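Local coordinates for protein agmatinase (Burkholderia thailandensis, PDB 4DZ4) that probably hydrolyses agmatine to putrescine and urea at a site that binds two manganese ions in each subunit, at residues V50-P55 / V119-T124; P55-T60 / G65-P70; A72-S77 / Y101-F106. One frame throughout, in Å; residues are numbered along the deposited sequence.

Contact 1: residues V50-P55 / V119-T124; sequences VVSGVP and VEHART
The imidazole ring of His-121 meets Ser-52 at its edge: the hydroxyl lies near the ring plane at NE2, and CB of Ser-52 lies in that plane behind it. Tyr-101 joins the same ring in an edge-to-face (T-shaped) pairing. The second flat group, the guanidinium of Arg-123, is occupied within its own helix, where it meets Glu-120 edge-on. Its NE is 2.8 Å from OE1 and its NH2 is 2.9 Å from OE2 of Glu-120, a two-pronged salt bridge meeting both oxygens on their syn sides but tilted well out of the carboxylate plane.

Between the two segments the one close contact is a hydrogen bond, 2.8 Å from Ser-52 OG to His-121 NE2. Either group could be the donor. The oxygen stands 3.6 Å from CE1 but 3.9 Å from CD2 of His-121, which sets it slightly toward the CE1 side. His-121 reaches the sheet because its CG lies anti to the backbone N (chi1 172°), sending the ring out from the helix, while Ser-52 OG sits between its own backbone N and carbonyl carbon (chi1 70°). Two buried polar groups, one on each element, are thus paired with each other.

This is a helix laid against one face of the parallel sheet of an arginase fold. Strand 49-54 runs between strands 98-103 and 131-136, with backbone bonds to both. Helix 114-126 covers them: His-121 also touches Cys-104 and Met-132, while Ala-122 packs between Met-132 and helix 142-153.

Contact 2: residues P55-T60 / G65-P70; sequences PLDLAT and GARLGP
Asp-57 and Arg-67 join two parts of one active-site-side loop of the arginase fold, a type I beta turn from Asp-57 to Thr-60 and the 3-10 segment 66-68 that runs into helix 69-76. The tight half is mainly polar. Arg-67 offers NE and NH2 side-on to a single oxygen, both 3.0 Å from Asp-57 OD1. This oxygen lies in the guanidinium plane, although the carboxylate itself is turned 45° against it. OD1 turns its syn lone pair to NH2; NE comes from the syn side too, but 30° out of the carboxylate plane. A bend at chi3 (64°) carries the guanidinium to that place. Close by, Pro-55 CB is packed 3.1 Å from the carbonyl O of Arg-67.

The apolar part is looser and is likewise buried. CD2 of Leu-58 lies 3.8 Å from Arg-67 NH2, approaching the guanidinium obliquely, and Pro-55 CB is 4.5 Å from Pro-70 CG.

Other subunits border this loop, and a 1,2-ethanediol molecule, probably from the crystallisation liquor, also lies about 3 Å from the Arg-67 side chain. Arg-67 NH1 bonds to Phe-62 O of the third subunit, whose Ser-64 OG bonds to Asp-57 OD2, and Tyr-29 of the second subunit makes a cation-pi contact with Arg-67. The salt bridge is thereby built into the oligomer interface, and so many donors would be expected to stabilise Asp-57 as an anion. Within the loop, OD2 of Asp-57 receives the amide N of Gly-65 at 2.8 Å, from its anti side and tilted out of the carboxylate plane, and a weak bond from Arg-67 N.

Contact 3: residues A72-S77 / Y101-F106; sequences AVRAAS and YGDCWF
Arg-74 holds OD1 of Asp-103 end-on with both terminal nitrogens, NH1 at 2.9 Å and NH2 at 3.2 Å. The oxygen lies in the guanidinium plane, at its edge, but the two groups are turned 53° apart. NH1 meets OD1 on the syn side, while NH2 reaches it from above the carboxylate plane. Beside this salt bridge, NH2 makes a weak, bent bond of 3.0 Å to Gly-102 O.

The reach is provided by an arginine chain extended from CG to NE, spanning from helix 69-76 to strand 98-103, whose nearest alpha carbons here, those of Arg-74 and Gly-102, are 10.2 Å apart. Further out, Asp-100 ties to both Arg-74 and the strand: its OD2 forms a salt bridge with Arg-74 NE, and its OD1 accepts from Gly-102 N. The other oxygen of Asp-103, OD2, takes the amide of Gly-31 of the second subunit, so the carboxylate faces helix and interface at once.

One buried arginine thus pairs with two aspartates of the same strand. Such pairing would compensate charge within the protein and, with partners at NE, NH1 and NH2, should restrict rotation of the guanidinium.

The three contacts belong to one beta-alpha-beta unit and the helix that follows it. Contacts 1 and 3 lie on opposite faces of the sheet at neighbouring strands, their centres 11 Å apart, and are joined by backbone hydrogen bonds, probably including Cys-104 N to Gly-53 O at 2.8 Å. Helix 69-76 belongs to the beta-alpha-beta crossover between strands 49-54 and 98-103; contact 2 forms at its start, contact 3 along it. Contacts 1 and 2 share Pro-55, and Gly-53 CA packs 3.9 Å from Pro-70 CB. Only contact 2 approaches the metal site: the side chain of Ala-66 is about 10 Å from a manganese ion, and that of Leu-56 about 8 Å from the side chain of the manganese ligand His-139.

Contact 1: residues V50-P55 / V119-T124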
ATOM      1  N   VAL B  50      16.218 -30.646   0.490  1.00 12.52           N
ATOM      2  CA  VAL B  50      14.815 -30.463   0.100  1.00 12.34           C
ATOM      3  C   VAL B  50      14.294 -29.163   0.713  1.00 11.82           C
ATOM      4  O   VAL B  50      14.262 -29.018   1.950  1.00 11.81           O
ATOM      5  CB  VAL B  50      13.926 -31.615   0.585  1.00 12.60           C
ATOM      6  CG1 VAL B  50      12.449 -31.311   0.305  1.00 12.93           C
ATOM      7  CG2 VAL B  50      14.358 -32.907  -0.116  1.00 13.53           C
ATOM      8  N   VAL B  51      13.871 -28.249  -0.155  1.00 11.38           N
ATOM      9  CA  VAL B  51      13.153 -27.043   0.282  1.00 10.83           C
ATOM     10  C   VAL B  51      11.659 -27.381   0.278  1.00 10.74           C
ATOM     11  O   VAL B  51      11.163 -27.935  -0.721  1.00 11.20           O
ATOM     12  CB  VAL B  51      13.416 -25.846  -0.672  1.00 10.79           C
ATOM     13  CG1 VAL B  51      12.662 -24.593  -0.194  1.00 10.46           C
ATOM     14  CG2 VAL B  51      14.909 -25.540  -0.700  1.00 10.89           C
ATOM     15  N   SER B  52      10.932 -27.032   1.347  1.00 10.15           N
ATOM     16  CA  SER B  52       9.490 -27.256   1.340  1.00 10.09           C
ATOM     17  C   SER B  52       8.858 -26.165   2.173  1.00  9.73           C
ATOM     18  O   SER B  52       9.558 -25.517   2.963  1.00  9.83           O
ATOM     19  CB  SER B  52       9.124 -28.650   1.887  1.00 10.58           C
ATOM     20  OG  SER B  52       9.363 -28.748   3.289  1.00 10.68           O
ATOM     21  N   GLY B  53       7.565 -25.961   1.984  1.00  9.17           N
ATOM     22  CA  GLY B  53       6.841 -24.954   2.775  1.00  9.05           C
ATOM     23  C   GLY B  53       5.914 -25.620   3.795  1.00  9.21           C
ATOM     24  O   GLY B  53       5.378 -26.715   3.559  1.00  9.73           O
ATOM     25  N   VAL B  54       5.709 -24.954   4.929  1.00  9.13           N
ATOM     26  CA  VAL B  54       4.665 -25.364   5.884  1.00  9.24           C
ATOM     27  C   VAL B  54       3.819 -24.118   6.132  1.00  9.25           C
ATOM     28  O   VAL B  54       4.242 -23.230   6.867  1.00  8.97           O
ATOM     29  CB  VAL B  54       5.226 -25.913   7.238  1.00  9.43           C
ATOM     30  CG1 VAL B  54       4.067 -26.360   8.116  1.00  9.48           C
ATOM     31  CG2 VAL B  54       6.155 -27.112   7.010  1.00  9.73           C
ATOM     32  N   PRO B  55       2.645 -24.025   5.483  1.00  9.15           N
ATOM     33  CA  PRO B  55       1.913 -22.734   5.413  1.00  8.84           C
ATOM     34  C   PRO B  55       0.946 -22.565   6.587  1.00  9.03           C
ATOM     35  O   PRO B  55      -0.277 -22.487   6.409  1.00  9.39           O
ATOM     36  CB  PRO B  55       1.141 -22.859   4.097  1.00  8.94           C
ATOM     37  CG  PRO B  55       0.852 -24.332   4.001  1.00  9.40           C
ATOM     38  CD  PRO B  55       2.138 -24.992   4.481  1.00  9.67           C
ATOM     39  N   VAL B 119       5.280 -33.604  11.518  1.00 11.49           N
ATOM     40  CA  VAL B 119       6.242 -34.689  11.873  1.00 12.17           C
ATOM     41  C   VAL B 119       6.359 -35.672  10.703  1.00 12.95           C
ATOM     42  O   VAL B 119       7.474 -36.053  10.321  1.00 13.19           O
ATOM     43  CB  VAL B 119       5.861 -35.412  13.186  1.00 12.42           C
ATOM     44  CG1 VAL B 119       6.833 -36.568  13.491  1.00 13.18           C
ATOM     45  CG2 VAL B 119       5.832 -34.422  14.344  1.00 11.99           C
ATOM     46  N   GLU B 120       5.235 -36.074  10.107  1.00 13.14           N
ATOM     47  CA  GLU B 120       5.279 -37.106   9.059  1.00 14.23           C
ATOM     48  C   GLU B 120       5.898 -36.580   7.752  1.00 13.61           C
ATOM     49  O   GLU B 120       6.579 -37.296   7.038  1.00 13.88           O
ATOM     50  CB  GLU B 120       3.867 -37.638   8.808  1.00 15.24           C
ATOM     51  CG  GLU B 120       3.738 -38.604   7.648  1.00 16.93           C
ATOM     52  CD  GLU B 120       4.527 -39.903   7.826  1.00 19.27           C
ATOM     53  OE1 GLU B 120       4.991 -40.258   8.939  1.00 20.00           O
ATOM     54  OE2 GLU B 120       4.701 -40.589   6.803  1.00 21.82           O
ATOM     55  N   HIS B 121       5.649 -35.305   7.451  1.00 12.89           N
ATOM     56  CA  HIS B 121       6.274 -34.643   6.314  1.00 12.67           C
ATOM     57  C   HIS B 121       7.780 -34.707   6.471  1.00 12.63           C
ATOM     58  O   HIS B 121       8.499 -35.112   5.545  1.00 13.02           O
ATOM     59  CB  HIS B 121       5.733 -33.196   6.275  1.00 11.70           C
ATOM     60  CG  HIS B 121       6.414 -32.284   5.279  1.00 11.74           C
ATOM     61  ND1 HIS B 121       6.140 -32.311   3.954  1.00 11.87           N
ATOM     62  CD2 HIS B 121       7.329 -31.233   5.478  1.00 11.09           C
ATOM     63  CE1 HIS B 121       6.880 -31.359   3.336  1.00 11.79           C
ATOM     64  NE2 HIS B 121       7.606 -30.710   4.270  1.00 11.34           N
ATOM     65  N   ALA B 122       8.266 -34.339   7.648  1.00 12.63           N
ATOM     66  CA  ALA B 122       9.715 -34.319   7.902  1.00 13.11           C
ATOM     67  C   ALA B 122      10.250 -35.758   7.940  1.00 14.28           C
ATOM     68  O   ALA B 122      11.296 -36.055   7.375  1.00 14.42           O
ATOM     69  CB  ALA B 122      10.023 -33.591   9.205  1.00 12.60           C
ATOM     70  N   ARG B 123       9.531 -36.650   8.624  1.00 14.59           N
ATOM     71  CA  ARG B 123       9.958 -38.067   8.642  1.00 16.10           C
ATOM     72  C   ARG B 123      10.155 -38.621   7.236  1.00 16.48           C
ATOM     73  O   ARG B 123      11.159 -39.302   6.951  1.00 17.01           O
ATOM     74  CB  ARG B 123       8.978 -38.928   9.456  1.00 17.34           C
ATOM     75  CG  ARG B 123       9.472 -40.361   9.728  1.00 19.37           C
ATOM     76  CD  ARG B 123       8.319 -41.352   9.921  1.00 21.58           C
ATOM     77  NE  ARG B 123       7.541 -41.467   8.683  1.00 22.59           N
ATOM     78  CZ  ARG B 123       7.847 -42.255   7.654  1.00 24.40           C
ATOM     79  NH1 ARG B 123       8.923 -43.046   7.704  1.00 26.30           N
ATOM     80  NH2 ARG B 123       7.087 -42.256   6.564  1.00 24.47           N
ATOM     81  N   THR B 124       9.193 -38.355   6.356  1.00 15.90           N
ATOM     82  CA  THR B 124       9.265 -38.817   4.994  1.00 16.96           C
ATOM     83  C   THR B 124      10.520 -38.285   4.284  1.00 16.76           C
ATOM     84  O   THR B 124      11.252 -39.030   3.620  1.00 17.42           O
ATOM     85  CB  THR B 124       7.993 -38.415   4.213  1.00 17.04           C
ATOM     86  OG1 THR B 124       6.901 -39.146   4.759  1.00 18.54           O
ATOM     87  CG2 THR B 124       8.124 -38.784   2.739  1.00 17.96           C
TER

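Contact 2: residues P55-T60 / G65-P70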
ATOM      1  N   PRO B  55       2.645 -24.025   5.483  1.00  9.15           N
ATOM      2  CA  PRO B  55       1.913 -22.734   5.413  1.00  8.84           C
ATOM      3  C   PRO B  55       0.946 -22.565   6.587  1.00  9.03           C
ATOM      4  O   PRO B  55      -0.277 -22.487   6.409  1.00  9.39           O
ATOM      5  CB  PRO B  55       1.141 -22.859   4.097  1.00  8.94           C
ATOM      6  CG  PRO B  55       0.852 -24.332   4.001  1.00  9.40           C
ATOM      7  CD  PRO B  55       2.138 -24.992   4.481  1.00  9.67           C
ATOM      8  N   LEU B  56       1.513 -22.489   7.780  1.00  8.89           N
ATOM      9  CA  LEU B  56       0.719 -22.431   9.020  1.00  8.91           C
ATOM     10  C   LEU B  56       0.710 -21.027   9.602  1.00  8.74           C
ATOM     11  O   LEU B  56       1.774 -20.396   9.714  1.00  8.85           O
ATOM     12  CB  LEU B  56       1.360 -23.355  10.043  1.00  9.31           C
ATOM     13  CG  LEU B  56       0.700 -23.443  11.421  1.00  9.51           C
ATOM     14  CD1 LEU B  56      -0.704 -24.082  11.347  1.00 10.13           C
ATOM     15  CD2 LEU B  56       1.574 -24.223  12.416  1.00 10.17           C
ATOM     16  N   ASP B  57      -0.446 -20.525  10.027  1.00  8.71           N
ATOM     17  CA  ASP B  57      -0.417 -19.342  10.913  1.00  8.87           C
ATOM     18  C   ASP B  57      -1.443 -19.436  12.044  1.00  9.14           C
ATOM     19  O   ASP B  57      -1.741 -18.451  12.721  1.00  9.35           O
ATOM     20  CB  ASP B  57      -0.504 -17.984  10.162  1.00  9.06           C
ATOM     21  CG  ASP B  57      -1.797 -17.818   9.378  1.00  9.16           C
ATOM     22  OD1 ASP B  57      -2.713 -18.616   9.570  1.00 10.32           O
ATOM     23  OD2 ASP B  57      -1.849 -16.879   8.556  1.00  9.22           O
ATOM     24  N   LEU B  58      -1.933 -20.645  12.281  1.00  9.55           N
ATOM     25  CA  LEU B  58      -2.922 -20.864  13.355  1.00 10.12           C
ATOM     26  C   LEU B  58      -2.352 -20.695  14.760  1.00 10.07           C
ATOM     27  O   LEU B  58      -3.093 -20.526  15.722  1.00 10.79           O
ATOM     28  CB  LEU B  58      -3.580 -22.260  13.215  1.00 10.88           C
ATOM     29  CG  LEU B  58      -4.218 -22.521  11.849  1.00 11.43           C
ATOM     30  CD1 LEU B  58      -4.761 -23.943  11.769  1.00 12.50           C
ATOM     31  CD2 LEU B  58      -5.346 -21.517  11.568  1.00 11.74           C
ATOM     32  N   ALA B  59      -1.026 -20.744  14.892  1.00  9.69           N
ATOM     33  CA  ALA B  59      -0.398 -20.696  16.224  1.00  9.74           C
ATOM     34  C   ALA B  59       0.037 -19.266  16.587  1.00  9.56           C
ATOM     35  O   ALA B  59       0.581 -19.026  17.667  1.00  9.87           O
ATOM     36  CB  ALA B  59       0.805 -21.637  16.283  1.00  9.99           C
ATOM     37  N   THR B  60      -0.267 -18.310  15.700  1.00  9.55           N
ATOM     38  CA  THR B  60       0.177 -16.919  15.885  1.00  9.67           C
ATOM     39  C   THR B  60      -0.550 -16.184  17.001  1.00 10.22           C
ATOM     40  O   THR B  60      -1.728 -16.456  17.316  1.00 11.40           O
ATOM     41  CB  THR B  60       0.040 -16.057  14.604  1.00  9.35           C
ATOM     42  OG1 THR B  60      -1.318 -16.127  14.136  1.00  9.57           O
ATOM     43  CG2 THR B  60       0.997 -16.488  13.489  1.00  8.95           C
ATOM     44  N   GLY B  65      -1.078 -14.237   8.869  1.00  8.45           N
ATOM     45  CA  GLY B  65      -0.575 -13.962   7.520  1.00  7.95           C
ATOM     46  C   GLY B  65       0.594 -14.844   7.122  1.00  7.89           C
ATOM     47  O   GLY B  65       0.915 -14.964   5.929  1.00  7.60           O
ATOM     48  N   ALA B  66       1.260 -15.431   8.103  1.00  7.74           N
ATOM     49  CA  ALA B  66       2.407 -16.294   7.798  1.00  7.96           C
ATOM     50  C   ALA B  66       2.046 -17.517   6.992  1.00  8.03           C
ATOM     51  O   ALA B  66       2.936 -18.182   6.456  1.00  8.00           O
ATOM     52  CB  ALA B  66       3.151 -16.684   9.072  1.00  8.29           C
ATOM     53  N   ARG B  67       0.756 -17.839   6.878  1.00  8.41           N
ATOM     54  CA  ARG B  67       0.379 -18.976   6.027  1.00  8.41           C
ATOM     55  C   ARG B  67       0.828 -18.793   4.561  1.00  8.55           C
ATOM     56  O   ARG B  67       1.047 -19.764   3.856  1.00  8.62           O
ATOM     57  CB  ARG B  67      -1.139 -19.257   6.112  1.00  8.73           C
ATOM     58  CG  ARG B  67      -2.009 -18.168   5.490  1.00  8.87           C
ATOM     59  CD  ARG B  67      -3.504 -18.594   5.482  1.00  9.27           C
ATOM     60  NE  ARG B  67      -3.983 -18.739   6.863  1.00  9.71           N
ATOM     61  CZ  ARG B  67      -5.209 -19.088   7.213  1.00  9.99           C
ATOM     62  NH1 ARG B  67      -6.150 -19.285   6.284  1.00 10.30           N
ATOM     63  NH2 ARG B  67      -5.499 -19.223   8.507  1.00 10.34           N
ATOM     64  N   LEU B  68       0.930 -17.546   4.105  1.00  8.49           N
ATOM     65  CA  LEU B  68       1.353 -17.259   2.758  1.00  8.92           C
ATOM     66  C   LEU B  68       2.880 -17.071   2.634  1.00  8.68           C
ATOM     67  O   LEU B  68       3.402 -16.773   1.562  1.00  8.78           O
ATOM     68  CB  LEU B  68       0.613 -16.014   2.275  1.00  9.44           C
ATOM     69  CG  LEU B  68      -0.886 -16.188   1.977  1.00 10.32           C
ATOM     70  CD1 LEU B  68      -1.487 -14.790   1.829  1.00 11.13           C
ATOM     71  CD2 LEU B  68      -1.107 -17.021   0.721  1.00 10.91           C
ATOM     72  N   GLY B  69       3.584 -17.232   3.741  1.00  8.45           N
ATOM     73  CA  GLY B  69       5.043 -17.035   3.750  1.00  8.47           C
ATOM     74  C   GLY B  69       5.811 -17.862   2.708  1.00  8.56           C
ATOM     75  O   GLY B  69       6.700 -17.339   2.038  1.00  9.19           O
ATOM     76  N   PRO B  70       5.489 -19.150   2.562  1.00  8.46           N
ATOM     77  CA  PRO B  70       6.313 -19.923   1.627  1.00  8.62           C
ATOM     78  C   PRO B  70       6.224 -19.414   0.199  1.00  8.56           C
ATOM     79  O   PRO B  70       7.250 -19.317  -0.491  1.00  9.16           O
ATOM     80  CB  PRO B  70       5.735 -21.346   1.753  1.00  8.66           C
ATOM     81  CG  PRO B  70       5.263 -21.395   3.180  1.00  8.94           C
ATOM     82  CD  PRO B  70       4.640 -20.026   3.390  1.00  8.71           C
TER

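Contact 3: residues A72-S77 / Y101-F106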
ATOM      1  N   ALA B  72       5.590 -16.401  -0.677  1.00  8.25           N
ATOM      2  CA  ALA B  72       6.243 -15.087  -0.732  1.00  8.11           C
ATOM      3  C   ALA B  72       7.754 -15.252  -0.852  1.00  8.03           C
ATOM      4  O   ALA B  72       8.404 -14.524  -1.609  1.00  8.24           O
ATOM      5  CB  ALA B  72       5.886 -14.249   0.496  1.00  7.67           C
ATOM      6  N   VAL B  73       8.313 -16.183  -0.094  1.00  8.18           N
ATOM      7  CA  VAL B  73       9.757 -16.411  -0.134  1.00  8.48           C
ATOM      8  C   VAL B  73      10.177 -16.992  -1.505  1.00  8.70           C
ATOM      9  O   VAL B  73      11.186 -16.565  -2.067  1.00  8.81           O
ATOM     10  CB  VAL B  73      10.221 -17.303   1.033  1.00  8.53           C
ATOM     11  CG1 VAL B  73      11.730 -17.598   0.915  1.00  9.08           C
ATOM     12  CG2 VAL B  73       9.926 -16.581   2.354  1.00  9.00           C
ATOM     13  N   ARG B  74       9.396 -17.931  -2.047  1.00  8.57           N
ATOM     14  CA  ARG B  74       9.647 -18.399  -3.405  1.00  9.41           C
ATOM     15  C   ARG B  74       9.681 -17.265  -4.435  1.00  9.49           C
ATOM     16  O   ARG B  74      10.628 -17.166  -5.223  1.00 10.68           O
ATOM     17  CB  ARG B  74       8.635 -19.474  -3.825  1.00  8.96           C
ATOM     18  CG  ARG B  74       8.830 -20.772  -3.075  1.00  8.96           C
ATOM     19  CD  ARG B  74       7.753 -21.747  -3.495  1.00  9.22           C
ATOM     20  NE  ARG B  74       7.930 -23.079  -2.874  1.00  9.28           N
ATOM     21  CZ  ARG B  74       7.172 -23.625  -1.913  1.00  9.56           C
ATOM     22  NH1 ARG B  74       6.076 -23.019  -1.418  1.00  9.03           N
ATOM     23  NH2 ARG B  74       7.472 -24.846  -1.492  1.00  9.58           N
ATOM     24  N   ALA B  75       8.651 -16.409  -4.429  1.00  9.51           N
ATOM     25  CA  ALA B  75       8.595 -15.286  -5.363  1.00  9.60           C
ATOM     26  C   ALA B  75       9.787 -14.343  -5.177  1.00  9.70           C
ATOM     27  O   ALA B  75      10.293 -13.790  -6.151  1.00 10.10           O
ATOM     28  CB  ALA B  75       7.277 -14.517  -5.224  1.00  9.12           C
ATOM     29  N   ALA B  76      10.223 -14.149  -3.932  1.00  9.46           N
ATOM     30  CA  ALA B  76      11.316 -13.240  -3.639  1.00  9.81           C
ATOM     31  C   ALA B  76      12.692 -13.795  -3.979  1.00 10.33           C
ATOM     32  O   ALA B  76      13.693 -13.076  -3.845  1.00 10.78           O
ATOM     33  CB  ALA B  76      11.277 -12.864  -2.160  1.00  9.56           C
ATOM     34  N   SER B  77      12.755 -15.071  -4.343  1.00  9.92           N
ATOM     35  CA  SER B  77      14.044 -15.727  -4.589  1.00 10.58           C
ATOM     36  C   SER B  77      14.506 -15.617  -6.063  1.00 11.08           C
ATOM     37  O   SER B  77      15.581 -16.104  -6.400  1.00 11.41           O
ATOM     38  CB  SER B  77      13.983 -17.203  -4.152  1.00 10.63           C
ATOM     39  OG  SER B  77      13.191 -17.964  -5.077  1.00 10.98           O
ATOM     40  N   TYR B 101      10.054 -29.337  -2.999  1.00 12.23           N
ATOM     41  CA  TYR B 101       9.103 -30.415  -2.753  1.00 13.41           C
ATOM     42  C   TYR B 101       7.666 -29.900  -2.883  1.00 12.99           C
ATOM     43  O   TYR B 101       6.720 -30.685  -2.985  1.00 13.77           O
ATOM     44  CB  TYR B 101       9.363 -30.892  -1.315  1.00 14.66           C
ATOM     45  CG  TYR B 101       8.505 -32.045  -0.755  1.00 16.60           C
ATOM     46  CD1 TYR B 101       8.993 -33.333  -0.677  1.00 18.53           C
ATOM     47  CD2 TYR B 101       7.219 -31.796  -0.260  1.00 18.12           C
ATOM     48  CE1 TYR B 101       8.205 -34.367  -0.134  1.00 19.49           C
ATOM     49  CE2 TYR B 101       6.421 -32.810   0.251  1.00 18.99           C
ATOM     50  CZ  TYR B 101       6.917 -34.083   0.329  1.00 19.33           C
ATOM     51  OH  TYR B 101       6.090 -35.086   0.855  1.00 21.46           O
ATOM     52  N   GLY B 102       7.499 -28.584  -2.879  1.00 11.66           N
ATOM     53  CA  GLY B 102       6.173 -28.007  -2.659  1.00 11.93           C
ATOM     54  C   GLY B 102       5.907 -27.860  -1.159  1.00 11.58           C
ATOM     55  O   GLY B 102       6.814 -27.566  -0.370  1.00 10.96           O
ATOM     56  N   ASP B 103       4.668 -28.102  -0.742  1.00 12.15           N
ATOM     57  CA  ASP B 103       4.296 -27.838   0.650  1.00 11.47           C
ATOM     58  C   ASP B 103       3.769 -29.041   1.424  1.00 11.55           C
ATOM     59  O   ASP B 103       3.277 -30.020   0.846  1.00 11.98           O
ATOM     60  CB  ASP B 103       3.221 -26.734   0.694  1.00 11.14           C
ATOM     61  CG  ASP B 103       3.712 -25.409   0.137  1.00 11.60           C
ATOM     62  OD1 ASP B 103       4.896 -25.041   0.359  1.00 10.92           O
ATOM     63  OD2 ASP B 103       2.924 -24.720  -0.550  1.00 12.25           O
ATOM     64  N   CYS B 104       3.877 -28.938   2.747  1.00 11.25           N
ATOM     65  CA  CYS B 104       3.234 -29.881   3.657  1.00 11.68           C
ATOM     66  C   CYS B 104       1.749 -29.568   3.663  1.00 11.59           C
ATOM     67  O   CYS B 104       1.356 -28.518   4.143  1.00 11.65           O
ATOM     68  CB  CYS B 104       3.810 -29.743   5.066  1.00 11.20           C
ATOM     69  SG  CYS B 104       3.065 -30.904   6.254  1.00 12.21           S
ATOM     70  N   TRP B 105       0.931 -30.472   3.125  1.00 12.07           N
ATOM     71  CA  TRP B 105      -0.515 -30.361   3.253  1.00 12.66           C
ATOM     72  C   TRP B 105      -0.970 -30.678   4.657  1.00 12.65           C
ATOM     73  O   TRP B 105      -0.420 -31.560   5.340  1.00 13.20           O
ATOM     74  CB  TRP B 105      -1.228 -31.265   2.232  1.00 13.15           C
ATOM     75  CG  TRP B 105      -2.722 -31.052   2.278  1.00 13.63           C
ATOM     76  CD1 TRP B 105      -3.466 -30.064   1.612  1.00 13.72           C
ATOM     77  CD2 TRP B 105      -3.681 -31.772   3.107  1.00 13.95           C
ATOM     78  NE1 TRP B 105      -4.800 -30.160   1.939  1.00 14.26           N
ATOM     79  CE2 TRP B 105      -4.995 -31.154   2.856  1.00 14.49           C
ATOM     80  CE3 TRP B 105      -3.588 -32.831   4.010  1.00 14.50           C
ATOM     81  CZ2 TRP B 105      -6.160 -31.617   3.478  1.00 15.04           C
ATOM     82  CZ3 TRP B 105      -4.761 -33.276   4.638  1.00 15.46           C
ATOM     83  CH2 TRP B 105      -6.016 -32.683   4.374  1.00 15.58           C
ATOM     84  N   PHE B 106      -1.967 -29.941   5.137  1.00 12.72           N
ATOM     85  CA  PHE B 106      -2.616 -30.307   6.397  1.00 13.38           C
ATOM     86  C   PHE B 106      -4.056 -29.818   6.374  1.00 13.99           C
ATOM     87  O   PHE B 106      -4.407 -28.930   5.594  1.00 12.88           O
ATOM     88  CB  PHE B 106      -1.870 -29.775   7.628  1.00 13.08           C
ATOM     89  CG  PHE B 106      -1.697 -28.277   7.630  1.00 13.01           C
ATOM     90  CD1 PHE B 106      -2.735 -27.462   8.063  1.00 13.06           C
ATOM     91  CD2 PHE B 106      -0.507 -27.699   7.212  1.00 13.08           C
ATOM     92  CE1 PHE B 106      -2.589 -26.071   8.055  1.00 13.39           C
ATOM     93  CE2 PHE B 106      -0.348 -26.329   7.208  1.00 13.26           C
ATOM     94  CZ  PHE B 106      -1.396 -25.508   7.606  1.00 13.12           C
TER